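PDB 1ZVP: hypothetical protein VC0802, which is of unknown function but has been suggested as a possible transport protein and carries two ACT domains, a fold that in many relatives binds small regulatory ligands. Local coordinates for residues Ser38-Ala43 and Ala57-Gln62; Leu70-Thr75 and Glu118-Ala123; Val78-Ser81 and Gly86-Ala89; Ile100-Ile105 and Asp111-Gln116. All blocks are in the same frame, centred on the assembly; numbering follows the deposited sequence.

Contact 1 (Ser38-Ala43 and Ala57-Gln62)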
loop_
_atom_site.group_PDB
_atom_site.type_symbol
_atom_site.label_atom_id
_atom_site.label_comp_id
_atom_site.label_asym_id
_atom_site.label_seq_id
_atom_site.Cartn_x
_atom_site.Cartn_y
_atom_site.Cartn_z
ATOM N N SER D 38 -21.074 2.000 -8.561
ATOM C CA SER D 38 -22.211 1.466 -7.797
ATOM C C SER D 38 -21.814 0.336 -6.849
ATOM O O SER D 38 -22.559 0.011 -5.923
ATOM C CB SER D 38 -23.324 0.989 -8.736
ATOM O OG SER D 38 -22.826 0.022 -9.644
ATOM N N LEU D 39 -20.644 -0.257 -7.084
ATOM C CA LEU D 39 -20.102 -1.283 -6.196
ATOM C C LEU D 39 -19.496 -0.691 -4.916
ATOM O O LEU D 39 -19.275 -1.411 -3.937
ATOM C CB LEU D 39 -19.064 -2.139 -6.929
ATOM C CG LEU D 39 -19.525 -2.978 -8.121
ATOM C CD1 LEU D 39 -18.350 -3.724 -8.727
ATOM C CD2 LEU D 39 -20.617 -3.945 -7.711
ATOM N N GLU D 40 -19.243 0.621 -4.940
ATOM C CA GLU D 40 -18.688 1.384 -3.812
ATOM C C GLU D 40 -17.382 0.800 -3.269
ATOM O O GLU D 40 -17.304 0.461 -2.084
ATOM C CB GLU D 40 -19.710 1.521 -2.685
ATOM C CG GLU D 40 -20.871 2.447 -2.999
ATOM C CD GLU D 40 -22.131 2.083 -2.220
ATOM O OE1 GLU D 40 -23.239 2.392 -2.714
ATOM O OE2 GLU D 40 -22.022 1.479 -1.124
ATOM N N PRO D 41 -16.355 0.682 -4.132
ATOM C CA PRO D 41 -15.095 0.093 -3.702
ATOM C C PRO D 41 -14.395 0.951 -2.646
ATOM O O PRO D 41 -14.393 2.176 -2.754
ATOM C CB PRO D 41 -14.273 0.047 -4.993
ATOM C CG PRO D 41 -14.863 1.088 -5.859
ATOM C CD PRO D 41 -16.311 1.092 -5.549
ATOM N N ILE D 42 -13.817 0.308 -1.632
ATOM C CA ILE D 42 -13.108 1.029 -0.583
ATOM C C ILE D 42 -11.785 1.546 -1.128
ATOM O O ILE D 42 -11.286 2.580 -0.684
ATOM C CB ILE D 42 -12.916 0.175 0.696
ATOM C CG1 ILE D 42 -12.486 1.056 1.872
ATOM C CG2 ILE D 42 -11.951 -0.997 0.456
ATOM C CD1 ILE D 42 -12.350 0.323 3.179
ATOM N N ALA D 43 -11.238 0.831 -2.108
ATOM C CA ALA D 43 -9.980 1.205 -2.738
ATOM C C ALA D 43 -10.001 0.929 -4.234
ATOM O O ALA D 43 -10.762 0.094 -4.714
ATOM C CB ALA D 43 -8.808 0.483 -2.082
ATOM N N ALA D 57 -16.904 -8.333 0.418
ATOM C CA ALA D 57 -16.996 -9.682 -0.138
ATOM C C ALA D 57 -18.263 -9.926 -0.959
ATOM O O ALA D 57 -18.181 -10.376 -2.104
ATOM C CB ALA D 57 -16.870 -10.722 0.964
ATOM N N GLU D 58 -19.424 -9.621 -0.384
ATOM C CA GLU D 58 -20.696 -9.902 -1.053
ATOM C C GLU D 58 -21.192 -8.824 -2.013
ATOM O O GLU D 58 -22.133 -9.064 -2.752
ATOM C CB GLU D 58 -21.799 -10.306 -0.055
ATOM C CG GLU D 58 -21.938 -9.419 1.184
ATOM C CD GLU D 58 -22.295 -7.970 0.854
ATOM O OE1 GLU D 58 -23.466 -7.716 0.463
ATOM O OE2 GLU D 58 -21.401 -7.092 0.990
ATOM N N LYS D 59 -20.568 -7.646 -1.995
ATOM C CA LYS D 59 -20.778 -6.633 -3.034
ATOM C C LYS D 59 -20.121 -7.091 -4.327
ATOM O O LYS D 59 -20.623 -6.827 -5.412
ATOM C CB LYS D 59 -20.189 -5.282 -2.620
ATOM C CG LYS D 59 -21.182 -4.138 -2.435
ATOM C CD LYS D 59 -22.000 -4.273 -1.155
ATOM C CE LYS D 59 -22.141 -2.939 -0.424
ATOM N NZ LYS D 59 -20.850 -2.546 0.228
ATOM N N ALA D 60 -18.989 -7.769 -4.196
ATOM C CA ALA D 60 -18.247 -8.287 -5.336
ATOM C C ALA D 60 -18.872 -9.578 -5.816
ATOM O O ALA D 60 -18.947 -9.831 -7.016
ATOM C CB ALA D 60 -16.787 -8.524 -4.962
ATOM N N GLN D 61 -19.316 -10.393 -4.864
ATOM C CA GLN D 61 -19.827 -11.724 -5.154
ATOM C C GLN D 61 -21.100 -11.667 -6.014
ATOM O O GLN D 61 -21.171 -12.324 -7.064
ATOM C CB GLN D 61 -20.009 -12.519 -3.853
ATOM C CG GLN D 61 -20.597 -13.902 -4.014
ATOM C CD GLN D 61 -22.067 -13.930 -3.645
ATOM O OE1 GLN D 61 -22.438 -13.661 -2.494
ATOM N NE2 GLN D 61 -22.916 -14.255 -4.618
ATOM N N GLN D 62 -22.081 -10.862 -5.607
ATOM C CA GLN D 62 -23.265 -10.683 -6.450
ATOM C C GLN D 62 -23.219 -9.475 -7.393
ATOM O O GLN D 62 -24.233 -8.849 -7.690
ATOM C CB GLN D 62 -24.594 -10.803 -5.667
ATOM C CG GLN D 62 -24.560 -10.409 -4.195
ATOM C CD GLN D 62 -24.716 -8.914 -3.977
ATOM O OE1 GLN D 62 -24.204 -8.098 -4.754
ATOM N NE2 GLN D 62 -25.414 -8.545 -2.901
#
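Leu39 holds CG beside its backbone N and anti to the carbonyl carbon (chi1 -63°), and Lys59, across from it, bends its chain repeatedly; together these torsions bring the two residues into contact. In Leu39, with CD1 extended (chi2 179°), the other methyl, CD2, is the one that lies 3.7 Å from Lys59 O. Lys59 leaves its helix with a first torsion far from staggered (chi1 -116°), then bends again at the following three bonds. Its CG lies 3.7 Å from Leu39 O, with CB somewhat farther off at 4.2 Å. Each residue therefore lays aliphatic carbon against the carbonyl oxygen of the other, a reciprocal van der Waals contact in which no hydrogen bond passes between the two segments.

The bent lysine chain finishes near Glu40. Lys59 NZ lies 4.4 Å from Glu40 OE2, too far for a salt bridge but near enough for a modest electrostatic attraction, probably softened by solvent at this surface position. The apolar side of the contact is continued by Leu55 of strand 50-56, on which both Leu39 and Ala60 rest, and by Ala63, which also touches Leu39.

At the far end of the same loop, where it enters strand 43-47, Ile42 and Ala43 together face Val54 in a classic beta bulge, and Ala43 pairs with an antiparallel strand of the second subunit. The contact itself illustrates how alkyl carbon and loosely steered charge can join elements without directional bonds: a short helix packed beside a loop that leads into the sheet of the first ACT domain.

Contact 2 (Leu70-Thr75 and Glu118-Ala123)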
loop_
_atom_site.group_PDB
_atom_site.type_symbol
_atom_site.label_atom_id
_atom_site.label_comp_id
_atom_site.label_asym_id
_atom_site.label_seq_id
_atom_site.Cartn_x
_atom_site.Cartn_y
_atom_site.Cartn_z
ATOM N N LEU D 70 -10.662 -14.070 1.292
ATOM C CA LEU D 70 -11.211 -13.048 2.185
ATOM C C LEU D 70 -10.148 -12.324 3.008
ATOM O O LEU D 70 -9.249 -12.952 3.576
ATOM C CB LEU D 70 -12.277 -13.630 3.119
ATOM C CG LEU D 70 -13.610 -14.161 2.589
ATOM C CD1 LEU D 70 -14.575 -14.340 3.755
ATOM C CD2 LEU D 70 -14.221 -13.262 1.536
ATOM N N PHE D 71 -10.284 -10.997 3.068
ATOM C CA PHE D 71 -9.375 -10.113 3.792
ATOM C C PHE D 71 -10.051 -9.306 4.907
ATOM O O PHE D 71 -11.194 -8.857 4.782
ATOM C CB PHE D 71 -8.690 -9.163 2.820
ATOM C CG PHE D 71 -7.689 -9.831 1.925
ATOM C CD1 PHE D 71 -6.410 -10.122 2.381
ATOM C CD2 PHE D 71 -8.019 -10.157 0.615
ATOM C CE1 PHE D 71 -5.479 -10.732 1.556
ATOM C CE2 PHE D 71 -7.090 -10.770 -0.221
ATOM C CZ PHE D 71 -5.818 -11.054 0.251
ATOM N N SER D 72 -9.327 -9.136 6.007
ATOM C CA SER D 72 -9.726 -8.220 7.058
ATOM C C SER D 72 -8.935 -6.935 6.922
ATOM O O SER D 72 -7.819 -6.943 6.417
ATOM C CB SER D 72 -9.482 -8.839 8.418
ATOM O OG SER D 72 -10.337 -9.943 8.597
ATOM N N LEU D 73 -9.526 -5.833 7.357
ATOM C CA LEU D 73 -8.883 -4.532 7.237
ATOM C C LEU D 73 -8.487 -3.978 8.602
ATOM O O LEU D 73 -9.304 -3.871 9.514
ATOM C CB LEU D 73 -9.769 -3.546 6.475
ATOM C CG LEU D 73 -9.389 -2.070 6.558
ATOM C CD1 LEU D 73 -8.073 -1.785 5.855
ATOM C CD2 LEU D 73 -10.498 -1.235 5.979
ATOM N N ILE D 74 -7.208 -3.636 8.707
ATOM C CA ILE D 74 -6.611 -3.087 9.908
ATOM C C ILE D 74 -6.044 -1.711 9.570
ATOM O O ILE D 74 -5.301 -1.554 8.612
ATOM C CB ILE D 74 -5.531 -4.043 10.489
ATOM C CG1 ILE D 74 -6.203 -5.322 11.015
ATOM C CG2 ILE D 74 -4.718 -3.359 11.575
ATOM C CD1 ILE D 74 -5.280 -6.508 11.205
ATOM N N THR D 75 -6.451 -0.705 10.330
ATOM C CA THR D 75 -5.871 0.620 10.199
ATOM C C THR D 75 -4.880 0.851 11.332
ATOM O O THR D 75 -5.094 0.411 12.458
ATOM C CB THR D 75 -6.953 1.710 10.190
ATOM O OG1 THR D 75 -7.798 1.521 9.052
ATOM C CG2 THR D 75 -6.334 3.093 10.125
ATOM N N GLU D 118 -8.532 -15.069 8.371
ATOM C CA GLU D 118 -8.216 -16.024 9.446
ATOM C C GLU D 118 -7.089 -15.550 10.360
ATOM O O GLU D 118 -6.999 -15.969 11.509
ATOM C CB GLU D 118 -7.901 -17.422 8.886
ATOM C CG GLU D 118 -9.158 -18.308 8.692
ATOM C CD GLU D 118 -8.978 -19.780 9.160
ATOM O OE1 GLU D 118 -8.455 -20.621 8.370
ATOM O OE2 GLU D 118 -9.384 -20.092 10.314
ATOM N N LYS D 119 -6.257 -14.654 9.844
ATOM C CA LYS D 119 -5.102 -14.148 10.562
ATOM C C LYS D 119 -5.314 -12.761 11.171
ATOM O O LYS D 119 -4.364 -12.135 11.631
ATOM C CB LYS D 119 -3.882 -14.176 9.641
ATOM C CG LYS D 119 -3.278 -15.560 9.537
ATOM C CD LYS D 119 -2.301 -15.643 8.402
ATOM C CE LYS D 119 -1.580 -16.981 8.413
ATOM N NZ LYS D 119 -0.713 -17.124 7.208
ATOM N N ALA D 120 -6.563 -12.305 11.200
ATOM C CA ALA D 120 -6.912 -10.961 11.671
ATOM C C ALA D 120 -6.587 -10.686 13.148
ATOM O O ALA D 120 -6.054 -9.621 13.485
ATOM C CB ALA D 120 -8.371 -10.664 11.383
ATOM N N GLN D 121 -6.907 -11.624 14.033
ATOM C CA GLN D 121 -6.580 -11.430 15.440
ATOM C C GLN D 121 -5.070 -11.501 15.693
ATOM O O GLN D 121 -4.552 -10.735 16.504
ATOM C CB GLN D 121 -7.360 -12.387 16.345
ATOM C CG GLN D 121 -8.868 -12.155 16.340
ATOM C CD GLN D 121 -9.260 -10.772 16.819
ATOM O OE1 GLN D 121 -8.701 -10.263 17.791
ATOM N NE2 GLN D 121 -10.228 -10.158 16.146
ATOM N N GLN D 122 -4.370 -12.386 14.978
ATOM C CA GLN D 122 -2.911 -12.499 15.099
ATOM C C GLN D 122 -2.185 -11.270 14.585
ATOM O O GLN D 122 -1.138 -10.909 15.123
ATOM C CB GLN D 122 -2.355 -13.730 14.383
ATOM C CG GLN D 122 -2.780 -15.053 14.972
ATOM C CD GLN D 122 -3.872 -15.732 14.145
ATOM O OE1 GLN D 122 -3.607 -16.739 13.464
ATOM N NE2 GLN D 122 -5.101 -15.170 14.178
ATOM N N ALA D 123 -2.732 -10.652 13.537
ATOM C CA ALA D 123 -2.187 -9.420 12.985
ATOM C C ALA D 123 -2.313 -8.253 13.963
ATOM O O ALA D 123 -1.374 -7.489 14.129
ATOM C CB ALA D 123 -2.840 -9.100 11.651
#
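Ser72 and Ile74 lean on Ala120 and Ala123 in the helix-on-sheet packing of the second ACT domain, where helix 120-127 lies over one face of the antiparallel sheet containing strand 71-76. The side chains of the strand alternate. Phe71 points away from the helix, its ring edge-to-face with Phe26. Ser72 points toward it: the first torsion (chi1 -66°) sets OG beside the backbone N, and OG comes 3.5 Å from the methyl of Ala120, Ala120 CB. Ser72 CB follows at 3.7 Å from the same Ala120 CB, so the methyl sits against the whole short side chain. Leu73 turns to the other face again, packing on His112 and Phe114.

With Ile74 the chain returns to the helix. Pro17 and Leu19 of the edge strand also touch this side chain, which is thus held between helix and neighbouring strand. The example shows how alanines spaced three residues apart let a helix settle close to a sheet. Both are buried, and the N-cap residue Lys119 accepts, through its O, the first helical bond here, from Ala123 N. At the far end of the contact, Ile74 CD1 alone does the touching, 3.9 Å from Ala120 O and 3.6 Å from Ala123 CB.

Contact 3 (Val78-Ser81 and Gly86-Ala89)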
loop_
_atom_site.group_PDB
_atom_site.type_symbol
_atom_site.label_atom_id
_atom_site.label_comp_id
_atom_site.label_asym_id
_atom_site.label_seq_id
_atom_site.Cartn_x
_atom_site.Cartn_y
_atom_site.Cartn_z
ATOM N N VAL D 78 -1.394 4.938 14.764
ATOM C CA VAL D 78 -0.117 5.587 15.060
ATOM C C VAL D 78 0.082 6.853 14.197
ATOM O O VAL D 78 -0.274 6.906 13.004
ATOM C CB VAL D 78 1.080 4.590 14.948
ATOM C CG1 VAL D 78 1.533 4.402 13.490
ATOM C CG2 VAL D 78 2.245 5.026 15.834
ATOM N N HIS D 79 0.630 7.876 14.840
ATOM C CA HIS D 79 0.802 9.218 14.276
ATOM C C HIS D 79 1.969 9.270 13.289
ATOM O O HIS D 79 3.124 9.006 13.664
ATOM C CB HIS D 79 1.011 10.203 15.434
ATOM C CG HIS D 79 1.105 9.523 16.770
ATOM N ND1 HIS D 79 2.216 8.801 17.164
ATOM C CD2 HIS D 79 0.204 9.406 17.779
ATOM C CE1 HIS D 79 2.004 8.291 18.368
ATOM N NE2 HIS D 79 0.792 8.644 18.763
ATOM N N SER D 80 1.655 9.597 12.031
ATOM C CA SER D 80 2.654 9.651 10.953
ATOM C C SER D 80 2.162 10.383 9.693
ATOM O O SER D 80 0.954 10.598 9.512
ATOM C CB SER D 80 3.124 8.235 10.582
ATOM O OG SER D 80 4.193 8.263 9.644
ATOM N N SER D 81 3.115 10.749 8.830
ATOM C CA SER D 81 2.831 11.408 7.551
ATOM C C SER D 81 3.271 10.537 6.358
ATOM O O SER D 81 3.708 9.387 6.543
ATOM C CB SER D 81 3.488 12.804 7.502
ATOM O OG SER D 81 4.897 12.739 7.685
ATOM N N GLY D 86 10.861 4.627 7.950
ATOM C CA GLY D 86 10.911 3.527 8.906
ATOM C C GLY D 86 9.568 2.895 9.228
ATOM O O GLY D 86 9.528 1.766 9.704
ATOM N N LEU D 87 8.473 3.611 8.968
ATOM C CA LEU D 87 7.143 3.157 9.367
ATOM C C LEU D 87 6.651 1.905 8.631
ATOM O O LEU D 87 6.154 0.972 9.264
ATOM C CB LEU D 87 6.106 4.279 9.275
ATOM C CG LEU D 87 4.806 3.937 10.022
ATOM C CD1 LEU D 87 4.980 3.949 11.549
ATOM C CD2 LEU D 87 3.695 4.855 9.605
ATOM N N THR D 88 6.801 1.880 7.308
ATOM C CA THR D 88 6.383 0.721 6.520
ATOM C C THR D 88 7.217 -0.495 6.874
ATOM O O THR D 88 6.680 -1.592 7.025
ATOM C CB THR D 88 6.424 0.995 5.013
ATOM O OG1 THR D 88 5.617 2.146 4.729
ATOM C CG2 THR D 88 5.870 -0.192 4.249
ATOM N N ALA D 89 8.527 -0.288 7.012
ATOM C CA ALA D 89 9.437 -1.333 7.442
ATOM C C ALA D 89 9.032 -1.894 8.816
ATOM O O ALA D 89 8.999 -3.114 9.002
ATOM C CB ALA D 89 10.862 -0.814 7.450
#
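Val78 and Leu87 reach toward each other tip to tip, one methyl from each side meeting head on: Val78 CG1 and Leu87 CD1 are 4.0 Å apart. The valine presents CG1 from the crowded position between its backbone N and carbonyl carbon (chi1 82°). Leu87 CG is anti to its backbone N (chi1 -165°), which points the fork at the loop, and the two branches then divide the work. While CD1 faces Val78, CD2 is given to Ser80, whose OG lies 3.4 Å and whose CB lies 3.6 Å from that Leu87 CD2. A single leucine at the start of helix 87-96 thereby packs against two residues of the loop that follows strand 71-76.

Gly86 occupies the N-cap position just before this leucine. Thr88, one residue beyond Leu87, faces the other subunit: its OG1 is hydrogen-bonded to Ala102 O of the second subunit, so the first turn serves both the loop and the dimer.

No hydrogen bond crosses between the two segments. The serine hydroxyl meets a methyl, and its weak bond, 3.3 Å from Ser80 OG to Ser81 O, stays within the loop. Chemically, then, loop and helix are held here by dispersion and shape, a contact with little directional preference.

Contact 4 (Ile100-Ile105 and Asp111-Gln116)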
loop_
_atom_site.group_PDB
_atom_site.type_symbol
_atom_site.label_atom_id
_atom_site.label_comp_id
_atom_site.label_asym_id
_atom_site.label_seq_id
_atom_site.Cartn_x
_atom_site.Cartn_y
_atom_site.Cartn_z
ATOM N N ILE D 100 2.714 -13.477 8.650
ATOM C CA ILE D 100 1.529 -12.821 8.093
ATOM C C ILE D 100 1.879 -11.929 6.897
ATOM O O ILE D 100 2.670 -10.986 7.012
ATOM C CB ILE D 100 0.775 -12.004 9.173
ATOM C CG1 ILE D 100 0.363 -12.912 10.328
ATOM C CG2 ILE D 100 -0.441 -11.304 8.568
ATOM C CD1 ILE D 100 0.111 -12.210 11.619
ATOM N N SER D 101 1.302 -12.237 5.739
ATOM C CA SER D 101 1.461 -11.377 4.580
ATOM C C SER D 101 0.470 -10.224 4.583
ATOM O O SER D 101 -0.702 -10.386 4.912
ATOM C CB SER D 101 1.398 -12.164 3.282
ATOM O OG SER D 101 2.711 -12.362 2.785
ATOM N N ALA D 102 0.969 -9.048 4.232
ATOM C CA ALA D 102 0.188 -7.827 4.272
ATOM C C ALA D 102 0.034 -7.217 2.885
ATOM O O ALA D 102 1.012 -7.097 2.131
ATOM C CB ALA D 102 0.861 -6.826 5.205
ATOM N N ASN D 103 -1.198 -6.833 2.565
ATOM C CA ASN D 103 -1.471 -5.985 1.419
ATOM C C ASN D 103 -1.772 -4.604 1.923
ATOM O O ASN D 103 -2.852 -4.341 2.432
ATOM C CB ASN D 103 -2.624 -6.541 0.602
ATOM C CG ASN D 103 -2.441 -8.001 0.301
ATOM O OD1 ASN D 103 -2.356 -8.826 1.228
ATOM N ND2 ASN D 103 -2.340 -8.339 -0.985
ATOM N N VAL D 104 -0.778 -3.739 1.802
ATOM C CA VAL D 104 -0.780 -2.412 2.380
ATOM C C VAL D 104 -1.388 -1.432 1.390
ATOM O O VAL D 104 -1.011 -1.436 0.220
ATOM C CB VAL D 104 0.679 -1.982 2.647
ATOM C CG1 VAL D 104 0.765 -0.547 3.144
ATOM C CG2 VAL D 104 1.374 -2.968 3.578
ATOM N N ILE D 105 -2.339 -0.608 1.839
ATOM C CA ILE D 105 -2.687 0.595 1.080
ATOM C C ILE D 105 -2.461 1.833 1.935
ATOM O O ILE D 105 -3.106 2.007 2.966
ATOM C CB ILE D 105 -4.116 0.570 0.470
ATOM C CG1 ILE D 105 -4.348 -0.742 -0.293
ATOM C CG2 ILE D 105 -4.327 1.794 -0.437
ATOM C CD1 ILE D 105 -5.666 -0.839 -1.021
ATOM N N ASP D 111 -2.019 4.310 7.235
ATOM C CA ASP D 111 -1.826 3.072 6.498
ATOM C C ASP D 111 -2.936 2.093 6.821
ATOM O O ASP D 111 -3.366 1.971 7.969
ATOM C CB ASP D 111 -0.479 2.445 6.833
ATOM C CG ASP D 111 0.672 3.244 6.294
ATOM O OD1 ASP D 111 0.792 3.356 5.051
ATOM O OD2 ASP D 111 1.468 3.761 7.112
ATOM N N HIS D 112 -3.388 1.396 5.792
ATOM C CA HIS D 112 -4.431 0.394 5.920
ATOM C C HIS D 112 -3.877 -0.929 5.421
ATOM O O HIS D 112 -3.265 -1.001 4.356
ATOM C CB HIS D 112 -5.666 0.813 5.120
ATOM C CG HIS D 112 -6.086 2.231 5.368
ATOM N ND1 HIS D 112 -6.890 2.595 6.429
ATOM C CD2 HIS D 112 -5.793 3.376 4.708
ATOM C CE1 HIS D 112 -7.082 3.902 6.404
ATOM N NE2 HIS D 112 -6.427 4.400 5.372
ATOM N N ILE D 113 -4.069 -1.975 6.209
ATOM C CA ILE D 113 -3.458 -3.252 5.914
ATOM C C ILE D 113 -4.552 -4.286 5.729
ATOM O O ILE D 113 -5.424 -4.423 6.580
ATOM C CB ILE D 113 -2.490 -3.666 7.045
ATOM C CG1 ILE D 113 -1.450 -2.569 7.272
ATOM C CG2 ILE D 113 -1.792 -4.982 6.729
ATOM C CD1 ILE D 113 -0.817 -2.656 8.607
ATOM N N PHE D 114 -4.522 -4.980 4.596
ATOM C CA PHE D 114 -5.410 -6.121 4.359
ATOM C C PHE D 114 -4.649 -7.412 4.625
ATOM O O PHE D 114 -3.680 -7.725 3.945
ATOM C CB PHE D 114 -5.993 -6.091 2.942
ATOM C CG PHE D 114 -6.891 -4.920 2.689
ATOM C CD1 PHE D 114 -8.271 -5.041 2.849
ATOM C CD2 PHE D 114 -6.358 -3.681 2.313
ATOM C CE1 PHE D 114 -9.117 -3.948 2.645
ATOM C CE2 PHE D 114 -7.191 -2.579 2.086
ATOM C CZ PHE D 114 -8.580 -2.710 2.250
ATOM N N VAL D 115 -5.073 -8.135 5.648
ATOM C CA VAL D 115 -4.521 -9.450 5.945
ATOM C C VAL D 115 -5.604 -10.507 5.713
ATOM O O VAL D 115 -6.790 -10.187 5.712
ATOM C CB VAL D 115 -3.963 -9.549 7.402
ATOM C CG1 VAL D 115 -2.903 -8.471 7.649
ATOM C CG2 VAL D 115 -5.085 -9.468 8.433
ATOM N N GLN D 116 -5.196 -11.755 5.497
ATOM C CA GLN D 116 -6.129 -12.872 5.414
ATOM C C GLN D 116 -7.043 -12.841 6.606
ATOM O O GLN D 116 -6.592 -12.601 7.725
ATOM C CB GLN D 116 -5.379 -14.192 5.410
ATOM C CG GLN D 116 -4.669 -14.491 4.117
ATOM C CD GLN D 116 -3.737 -15.681 4.245
ATOM O OE1 GLN D 116 -2.969 -15.981 3.331
ATOM N NE2 GLN D 116 -3.797 -16.367 5.383
HETATM O O HOH W 1 -2.326 -12.558 5.435
#
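The beta hairpin of strands 103-106 and 111-116, part of the antiparallel sheet of the second ACT domain, is joined by two pairs of backbone hydrogen bonds. Asn103 and Phe114 form one hydrogen-bonded pair, with Asn103 N 3.0 Å from Phe114 O and Phe114 N 2.8 Å from Asn103 O. In the next, Ile105 N approaches His112 O at 2.7 Å, nearly along the C=O axis (C=O...N angle 165°), whereas His112 N lies 2.9 Å from Ile105 O, tilted 33° out of the carbonyl plane. Val104 and Ile113 make the non-hydrogen-bonded pair between them. Beyond Asn103 a water donates to Ser101 O and accepts from Gln116 N.

On the face of Val104 and Ile113, which Phe91 of helix 87-96 covers, Ala102 CB packs 3.6 Å from Ile113 CG2. On the other, Ile105 holds CG1 beside its backbone N (chi1 -50°) and extends to CD1, which lies 3.9 Å from Phe114 CE2, the two side chains crossing at a slant; Asn103 O sits in the plane of the Phe114 ring, at its edge.

The backbone bonds set the register, and with it which side chains face the second subunit. Val104 also makes backbone hydrogen bonds to that subunit, which edge strand 103-106 therefore meets. His112 is gripped at both nitrogens: ND1 is hydrogen-bonded to Thr75 OG1 and NE2 to Glu47 OE2 of the second subunit, whose Phe45 stacks on the ring. The two bonds and the stack should fix the imidazole, leaving a buried polar group satisfied while it links the subunits.

Contacts 2 and 4 are the closest neighbours, their centres about 8 Å apart, because strands 71-76 and 111-116 lie side by side in one sheet; Ile74 O to Ile113 N, at 2.7 Å, is a probable hydrogen bond between them. Contact 3 joins this group by packing, Leu87 CD2 lying 3.5 Å from Asp111 OD2 of contact 4. Contact 1 belongs to the other ACT domain, about 18 Å between centres from contacts 2 and 4, yet it touches each: Ile42 CD1 packs 3.7 Å from Leu73 CD2, and Ala43 CB 3.6 Å from Ile105 CD1. Contacts 1 and 3 lie on opposite sides of the chain's centre, about 29 Å apart (centres). Contacts 1, 3 and 4 reach the second subunit.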